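Long-range contacts in ABC transporter, periplasmic solute-binding protein (Rhizobium meliloti, PDB 4WED), which probably acts as the periplasmic receptor of an ABC transporter, capturing a small solute, perhaps a peptide or a nickel species, for import into the cell: residues Met64-Val69 / Pro79-Asp84; Ile298-Ala303 / Ser387-Val392. One frame throughout, in Å; residues are numbered along the deposited sequence.

Interactions 1 and 2 lie on opposite sides of the chain's centre, with their own centres about 47 Å apart and their nearest atoms about 33 Å apart, so neither touches the other. Along the sequence they follow in series, interaction 1 closing before interaction 2 begins. Interaction 1 lies near the bound sodium ion, which D62 and D515 coordinate: the P67 side chain is about 7 Å from it, and that of E66 about 5 Å from a formic acid probably carried over from crystallisation. Interaction 2 is more peripheral, its centre about 28 Å from the chain centre against about 20 Å, and joins helices. Backbone carbonyls accept the hydrogen bonds of the first; a glutamate carboxylate and a bridging water serve the second.

Interaction 1 of 2, residues Met64-Val69 / Pro79-Asp84; sequences MFEPLV and PCLATD
At the base of the hairpin formed by strands 69-71 and 77-79, P67 and L68 present their carbonyl oxygens to the turn at C80-A82. L81 N reaches P67 O at 3.1 Å, with an N-H...O angle of 164° and the donor in the carbonyl plane. L68 O takes two donors: A82 N on a lone pair at 2.9 Å, and C80 N more weakly. V69 and P79 then form an antiparallel, non-hydrogen-bonded pair whose side chains diverge. Beyond A82 the chain turns a corner at T83, where T83 and D84 both face T97 in a classic beta bulge of strand 82-88, an outermost strand of a four-stranded antiparallel sheet. With SG anti to the backbone N (chi1 -166°), C80 lays its sulfur along E66 and P67, 3.9 Å from P67 CD. The L81 side chain crosses that of E66 at about a right angle, its CD1 lying 3.9 Å from E66 CB. A82 CB meets L68 CD2 at 4.2 Å. Beyond these apolar contacts, the buried E66 carboxylate is fixed by Y210 at OE2 and by W211 and T189 at OE1, while R99 bonds to C80 O.

Interaction 2 of 2, residues Ile298-Ala303 / Ser387-Val392; sequences IGIDRA and SEMKEV
The backbones come nearest at I300 and E388, whose CA atoms are 6.1 Å apart, with G299 facing M389, just where helix 290-299 gives way to helix 302-310. E388 carries the polar part of the contact. Its CG stands beside the backbone N (chi1 -74°) and the chain is extended from there, which sends the carboxylate across I300 to the backbone of D301. D301 N donates to E388 OE1 at 2.9 Å in a nearly straight bond (167°), meeting the oxygen from above the carboxylate plane, 50° out of it. The second oxygen, E388 OE2, lies 3.1 Å from D301 CB. A water donates to both G299 O and E388 O, bridging the two backbones. The chain of selenomethionine M389 is bent, and its end turns in so that CE sits 3.3 Å from G299 O. The same methyl packs 3.7 Å from I300 CG1. V392 CG1 adds a looser contact with G299 CA, at 4.3 Å. With an alanine at E388, D301 N would probably lose this acceptor, and a gap would be likely to open beside I300 and D301 CB. D301 is the N-cap of helix 302-310, its OD1 accepting A304 N, and this capping residue thus gives its own N-H to a glutamate of helix 378-392 at the short connection after helix 290-299.

Interaction 1 of 2, residues Met64-Val69 / Pro79-Asp84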
HETATM    1  N   MSE A  64      19.913   3.401   2.181  1.00 61.10           N
HETATM    2  CA  MSE A  64      21.077   2.794   2.832  1.00 65.15           C
HETATM    3  C   MSE A  64      20.736   1.662   3.740  1.00 60.86           C
HETATM    4  O   MSE A  64      21.630   0.940   4.168  1.00 68.51           O
HETATM    5  CB  MSE A  64      21.856   3.860   3.640  1.00 71.38           C
HETATM    6  CG  MSE A  64      21.244   4.200   4.997  1.00 76.02           C
HETATM    7 SE   MSE A  64      19.699   5.426   4.839  1.00 95.03          SE
HETATM    8  CE  MSE A  64      20.771   7.021   4.328  1.00 77.68           C
ATOM      9  N   PHE A  65      19.470   1.501   4.097  1.00 58.61           N
ATOM     10  CA  PHE A  65      19.096   0.372   4.939  1.00 56.86           C
ATOM     11  C   PHE A  65      18.516  -0.761   4.115  1.00 55.47           C
ATOM     12  O   PHE A  65      17.758  -0.557   3.161  1.00 57.37           O
ATOM     13  CB  PHE A  65      18.224   0.819   6.129  1.00 55.47           C
ATOM     14  CG  PHE A  65      18.959   1.768   7.086  1.00 56.20           C
ATOM     15  CD1 PHE A  65      20.081   1.332   7.801  1.00 59.44           C
ATOM     16  CD2 PHE A  65      18.527   3.059   7.285  1.00 55.51           C
ATOM     17  CE1 PHE A  65      20.735   2.172   8.688  1.00 60.24           C
ATOM     18  CE2 PHE A  65      19.187   3.915   8.160  1.00 59.22           C
ATOM     19  CZ  PHE A  65      20.303   3.471   8.852  1.00 61.01           C
ATOM     20  N   GLU A  66      18.905  -1.972   4.466  1.00 56.06           N
ATOM     21  CA  GLU A  66      18.419  -3.136   3.753  1.00 56.01           C
ATOM     22  C   GLU A  66      17.767  -4.105   4.682  1.00 57.14           C
ATOM     23  O   GLU A  66      18.145  -4.203   5.846  1.00 60.84           O
ATOM     24  CB  GLU A  66      19.535  -3.814   2.984  1.00 58.23           C
ATOM     25  CG  GLU A  66      19.865  -3.119   1.677  1.00 59.92           C
ATOM     26  CD  GLU A  66      20.990  -3.796   0.913  1.00 65.17           C
ATOM     27  OE1 GLU A  66      21.982  -4.124   1.604  1.00 65.88           O
ATOM     28  OE2 GLU A  66      20.895  -3.984  -0.350  1.00 64.33           O
ATOM     29  N   PRO A  67      16.737  -4.812   4.182  1.00 55.09           N
ATOM     30  CA  PRO A  67      16.096  -5.876   4.958  1.00 52.41           C
ATOM     31  C   PRO A  67      16.688  -7.270   4.680  1.00 52.54           C
ATOM     32  O   PRO A  67      17.512  -7.462   3.776  1.00 50.31           O
ATOM     33  CB  PRO A  67      14.664  -5.840   4.431  1.00 52.53           C
ATOM     34  CG  PRO A  67      14.874  -5.554   2.973  1.00 53.67           C
ATOM     35  CD  PRO A  67      16.079  -4.625   2.882  1.00 51.01           C
ATOM     36  N   LEU A  68      16.198  -8.251   5.429  1.00 51.61           N
ATOM     37  CA  LEU A  68      16.513  -9.625   5.156  1.00 54.13           C
ATOM     38  C   LEU A  68      15.966 -10.053   3.794  1.00 53.31           C
ATOM     39  O   LEU A  68      16.668 -10.699   2.999  1.00 52.75           O
ATOM     40  CB  LEU A  68      15.870 -10.511   6.235  1.00 56.87           C
ATOM     41  CG  LEU A  68      16.491 -10.345   7.609  1.00 54.23           C
ATOM     42  CD1 LEU A  68      15.589 -10.995   8.642  1.00 57.84           C
ATOM     43  CD2 LEU A  68      17.873 -10.969   7.650  1.00 52.75           C
ATOM     44  N   VAL A  69      14.699  -9.725   3.559  1.00 51.45           N
ATOM     45  CA  VAL A  69      14.031 -10.048   2.298  1.00 52.20           C
ATOM     46  C   VAL A  69      13.383  -8.789   1.799  1.00 52.98           C
ATOM     47  O   VAL A  69      13.010  -7.920   2.591  1.00 52.58           O
ATOM     48  CB  VAL A  69      12.935 -11.131   2.457  1.00 54.37           C
ATOM     49  CG1 VAL A  69      13.563 -12.447   2.835  1.00 56.14           C
ATOM     50  CG2 VAL A  69      11.889 -10.765   3.496  1.00 51.98           C
ATOM     51  N   PRO A  79      15.289 -12.628  -2.039  1.00 59.49           N
ATOM     52  CA  PRO A  79      16.517 -12.611  -1.229  1.00 58.73           C
ATOM     53  C   PRO A  79      17.106 -11.203  -1.105  1.00 60.51           C
ATOM     54  O   PRO A  79      17.169 -10.488  -2.109  1.00 62.98           O
ATOM     55  CB  PRO A  79      17.482 -13.483  -2.041  1.00 63.02           C
ATOM     56  CG  PRO A  79      16.637 -14.366  -2.889  1.00 63.45           C
ATOM     57  CD  PRO A  79      15.344 -13.621  -3.135  1.00 62.29           C
ATOM     58  N   CYS A  80      17.509 -10.801   0.106  1.00 58.06           N
ATOM     59  CA  CYS A  80      18.302  -9.597   0.279  1.00 57.26           C
ATOM     60  C   CYS A  80      19.469  -9.915   1.213  1.00 56.75           C
ATOM     61  O   CYS A  80      20.388 -10.623   0.822  1.00 58.01           O
ATOM     62  CB  CYS A  80      17.445  -8.393   0.714  1.00 58.08           C
ATOM     63  SG  CYS A  80      18.311  -6.783   0.563  1.00 57.39           S
ATOM     64  N   LEU A  81      19.464  -9.408   2.433  1.00 53.11           N
ATOM     65  CA  LEU A  81      20.496  -9.768   3.362  1.00 54.31           C
ATOM     66  C   LEU A  81      20.411 -11.247   3.781  1.00 55.03           C
ATOM     67  O   LEU A  81      21.399 -11.842   4.282  1.00 58.86           O
ATOM     68  CB  LEU A  81      20.462  -8.848   4.589  1.00 54.80           C
ATOM     69  CG  LEU A  81      20.907  -7.413   4.292  1.00 54.74           C
ATOM     70  CD1 LEU A  81      20.788  -6.523   5.514  1.00 55.37           C
ATOM     71  CD2 LEU A  81      22.330  -7.378   3.761  1.00 57.41           C
ATOM     72  N   ALA A  82      19.254 -11.845   3.610  1.00 53.10           N
ATOM     73  CA  ALA A  82      19.153 -13.299   3.728  1.00 56.58           C
ATOM     74  C   ALA A  82      19.065 -13.857   2.347  1.00 57.08           C
ATOM     75  O   ALA A  82      18.245 -13.369   1.553  1.00 59.84           O
ATOM     76  CB  ALA A  82      17.921 -13.705   4.525  1.00 57.31           C
ATOM     77  N   THR A  83      19.895 -14.870   2.064  1.00 62.21           N
ATOM     78  CA  THR A  83      19.838 -15.647   0.789  1.00 63.19           C
ATOM     79  C   THR A  83      18.791 -16.780   0.736  1.00 64.17           C
ATOM     80  O   THR A  83      18.451 -17.283  -0.328  1.00 63.10           O
ATOM     81  CB  THR A  83      21.198 -16.296   0.487  1.00 63.05           C
ATOM     82  OG1 THR A  83      21.679 -16.951   1.671  1.00 62.53           O
ATOM     83  CG2 THR A  83      22.181 -15.245   0.052  1.00 64.28           C
ATOM     84  N   ASP A  84      18.341 -17.228   1.889  1.00 67.87           N
ATOM     85  CA  ASP A  84      17.358 -18.261   1.945  1.00 67.38           C
ATOM     86  C   ASP A  84      16.733 -18.287   3.327  1.00 66.64           C
ATOM     87  O   ASP A  84      17.263 -17.683   4.281  1.00 63.83           O
ATOM     88  CB  ASP A  84      17.979 -19.615   1.608  1.00 74.93           C
ATOM     89  CG  ASP A  84      16.926 -20.680   1.341  1.00 77.81           C
ATOM     90  OD1 ASP A  84      15.875 -20.394   0.694  1.00 78.84           O
ATOM     91  OD2 ASP A  84      17.139 -21.790   1.825  1.00 80.35           O
TER

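Interaction 2 of 2, residues Ile298-Ala303 / Ser387-Val392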
ATOM      1  N   ILE A 298     -23.179  -2.474 -10.626  1.00 67.07           N
ATOM      2  CA  ILE A 298     -23.040  -2.405 -12.092  1.00 66.35           C
ATOM      3  C   ILE A 298     -23.717  -1.198 -12.698  1.00 64.39           C
ATOM      4  O   ILE A 298     -23.513  -0.903 -13.871  1.00 68.52           O
ATOM      5  CB  ILE A 298     -23.558  -3.644 -12.835  1.00 68.49           C
ATOM      6  CG1 ILE A 298     -25.068  -3.758 -12.707  1.00 67.73           C
ATOM      7  CG2 ILE A 298     -22.820  -4.897 -12.386  1.00 67.12           C
ATOM      8  CD1 ILE A 298     -25.591  -4.834 -13.612  1.00 70.35           C
ATOM      9  N   GLY A 299     -24.532  -0.518 -11.903  1.00 67.85           N
ATOM     10  CA  GLY A 299     -25.138   0.765 -12.290  1.00 65.41           C
ATOM     11  C   GLY A 299     -24.153   1.922 -12.286  1.00 63.03           C
ATOM     12  O   GLY A 299     -24.439   3.002 -12.793  1.00 68.30           O
ATOM     13  N   ILE A 300     -22.980   1.685 -11.724  1.00 63.96           N
ATOM     14  CA  ILE A 300     -21.948   2.698 -11.586  1.00 63.20           C
ATOM     15  C   ILE A 300     -20.964   2.562 -12.733  1.00 66.37           C
ATOM     16  O   ILE A 300     -20.722   1.426 -13.218  1.00 68.44           O
ATOM     17  CB  ILE A 300     -21.235   2.489 -10.248  1.00 63.23           C
ATOM     18  CG1 ILE A 300     -22.127   3.031  -9.132  1.00 66.12           C
ATOM     19  CG2 ILE A 300     -19.873   3.163 -10.228  1.00 66.26           C
ATOM     20  CD1 ILE A 300     -21.683   2.629  -7.723  1.00 68.84           C
ATOM     21  N   ASP A 301     -20.403   3.702 -13.167  1.00 65.11           N
ATOM     22  CA  ASP A 301     -19.323   3.728 -14.156  1.00 67.39           C
ATOM     23  C   ASP A 301     -17.954   4.073 -13.536  1.00 69.49           C
ATOM     24  O   ASP A 301     -17.638   5.224 -13.279  1.00 67.54           O
ATOM     25  CB  ASP A 301     -19.628   4.685 -15.286  1.00 71.38           C
ATOM     26  CG  ASP A 301     -18.693   4.505 -16.455  1.00 76.05           C
ATOM     27  OD1 ASP A 301     -17.468   4.557 -16.285  1.00 82.25           O
ATOM     28  OD2 ASP A 301     -19.175   4.306 -17.567  1.00 88.63           O
ATOM     29  N   ARG A 302     -17.145   3.053 -13.325  1.00 70.36           N
ATOM     30  CA  ARG A 302     -15.841   3.222 -12.722  1.00 66.09           C
ATOM     31  C   ARG A 302     -14.972   4.090 -13.600  1.00 65.69           C
ATOM     32  O   ARG A 302     -14.205   4.895 -13.115  1.00 67.51           O
ATOM     33  CB  ARG A 302     -15.199   1.863 -12.484  1.00 59.04           C
ATOM     34  CG  ARG A 302     -15.755   1.153 -11.270  1.00 55.14           C
ATOM     35  CD  ARG A 302     -16.042  -0.303 -11.538  1.00 53.09           C
ATOM     36  NE  ARG A 302     -16.489  -0.971 -10.332  1.00 51.91           N
ATOM     37  CZ  ARG A 302     -17.748  -1.264 -10.059  1.00 53.62           C
ATOM     38  NH1 ARG A 302     -18.702  -0.960 -10.907  1.00 58.76           N
ATOM     39  NH2 ARG A 302     -18.054  -1.868  -8.933  1.00 57.48           N
ATOM     40  N   ALA A 303     -15.096   3.903 -14.902  1.00 65.56           N
ATOM     41  CA  ALA A 303     -14.337   4.675 -15.882  1.00 63.76           C
ATOM     42  C   ALA A 303     -14.590   6.176 -15.783  1.00 62.55           C
ATOM     43  O   ALA A 303     -13.678   6.962 -15.974  1.00 67.22           O
ATOM     44  CB  ALA A 303     -14.647   4.180 -17.285  1.00 62.46           C
ATOM     45  N   SER A 387     -25.866  10.682 -10.049  1.00 67.51           N
ATOM     46  CA  SER A 387     -26.357  10.920 -11.394  1.00 70.16           C
ATOM     47  C   SER A 387     -26.543   9.587 -12.163  1.00 73.12           C
ATOM     48  O   SER A 387     -27.490   9.430 -12.938  1.00 72.04           O
ATOM     49  CB  SER A 387     -25.374  11.856 -12.106  1.00 72.41           C
ATOM     50  OG  SER A 387     -25.588  11.835 -13.492  1.00 80.72           O
ATOM     51  N   GLU A 388     -25.635   8.639 -11.942  1.00 65.38           N
ATOM     52  CA  GLU A 388     -25.716   7.334 -12.547  1.00 66.19           C
ATOM     53  C   GLU A 388     -26.793   6.452 -11.924  1.00 64.21           C
ATOM     54  O   GLU A 388     -27.434   5.691 -12.633  1.00 64.42           O
ATOM     55  CB  GLU A 388     -24.368   6.647 -12.436  1.00 69.73           C
ATOM     56  CG  GLU A 388     -23.365   7.247 -13.396  1.00 73.15           C
ATOM     57  CD  GLU A 388     -21.959   6.773 -13.132  1.00 78.56           C
ATOM     58  OE1 GLU A 388     -21.769   6.041 -12.131  1.00 81.52           O
ATOM     59  OE2 GLU A 388     -21.048   7.118 -13.923  1.00 85.93           O
HETATM   60  N   MSE A 389     -26.958   6.548 -10.606  1.00 59.27           N
HETATM   61  CA  MSE A 389     -28.055   5.908  -9.865  1.00 56.10           C
HETATM   62  C   MSE A 389     -29.412   6.425 -10.269  1.00 58.43           C
HETATM   63  O   MSE A 389     -30.406   5.694 -10.377  1.00 59.13           O
HETATM   64  CB  MSE A 389     -27.815   6.266  -8.409  1.00 60.03           C
HETATM   65  CG  MSE A 389     -26.552   5.628  -7.835  1.00 63.79           C
HETATM   66 SE   MSE A 389     -26.650   3.679  -8.093  1.00 92.75          SE
HETATM   67  CE  MSE A 389     -25.782   3.390  -9.857  1.00 85.89           C
ATOM     68  N   LYS A 390     -29.465   7.711 -10.527  1.00 59.53           N
ATOM     69  CA  LYS A 390     -30.678   8.293 -10.971  1.00 66.24           C
ATOM     70  C   LYS A 390     -31.110   7.554 -12.229  1.00 67.99           C
ATOM     71  O   LYS A 390     -32.266   7.171 -12.332  1.00 66.29           O
ATOM     72  CB  LYS A 390     -30.484   9.793 -11.192  1.00 73.61           C
ATOM     73  CG  LYS A 390     -31.580  10.478 -12.002  1.00 79.03           C
ATOM     74  CD  LYS A 390     -32.699  11.013 -11.133  1.00 80.45           C
ATOM     75  CE  LYS A 390     -33.724  11.700 -12.009  1.00 81.53           C
ATOM     76  NZ  LYS A 390     -34.215  12.952 -11.399  1.00 86.86           N
ATOM     77  N   GLU A 391     -30.183   7.310 -13.158  1.00 71.37           N
ATOM     78  CA  GLU A 391     -30.519   6.673 -14.446  1.00 68.22           C
ATOM     79  C   GLU A 391     -31.102   5.271 -14.284  1.00 67.55           C
ATOM     80  O   GLU A 391     -31.892   4.866 -15.107  1.00 69.23           O
ATOM     81  CB  GLU A 391     -29.303   6.629 -15.382  1.00 70.53           C
ATOM     82  CG  GLU A 391     -29.027   7.952 -16.108  1.00 80.70           C
ATOM     83  CD  GLU A 391     -27.615   8.056 -16.699  1.00 86.20           C
ATOM     84  OE1 GLU A 391     -26.632   7.790 -15.965  1.00 94.68           O
ATOM     85  OE2 GLU A 391     -27.471   8.417 -17.889  1.00 87.21           O
ATOM     86  N   VAL A 392     -30.713   4.530 -13.238  1.00 67.63           N
ATOM     87  CA  VAL A 392     -31.297   3.197 -12.962  1.00 64.46           C
ATOM     88  C   VAL A 392     -32.476   3.223 -11.998  1.00 66.10           C
ATOM     89  O   VAL A 392     -33.058   2.173 -11.714  1.00 71.03           O
ATOM     90  CB  VAL A 392     -30.265   2.200 -12.416  1.00 66.72           C
ATOM     91  CG1 VAL A 392     -29.119   2.076 -13.388  1.00 73.73           C
ATOM     92  CG2 VAL A 392     -29.732   2.586 -11.030  1.00 66.70           C
TER
HETATM   93  O   HOH W   1     -26.121   4.203 -14.803  1.00 74.02           O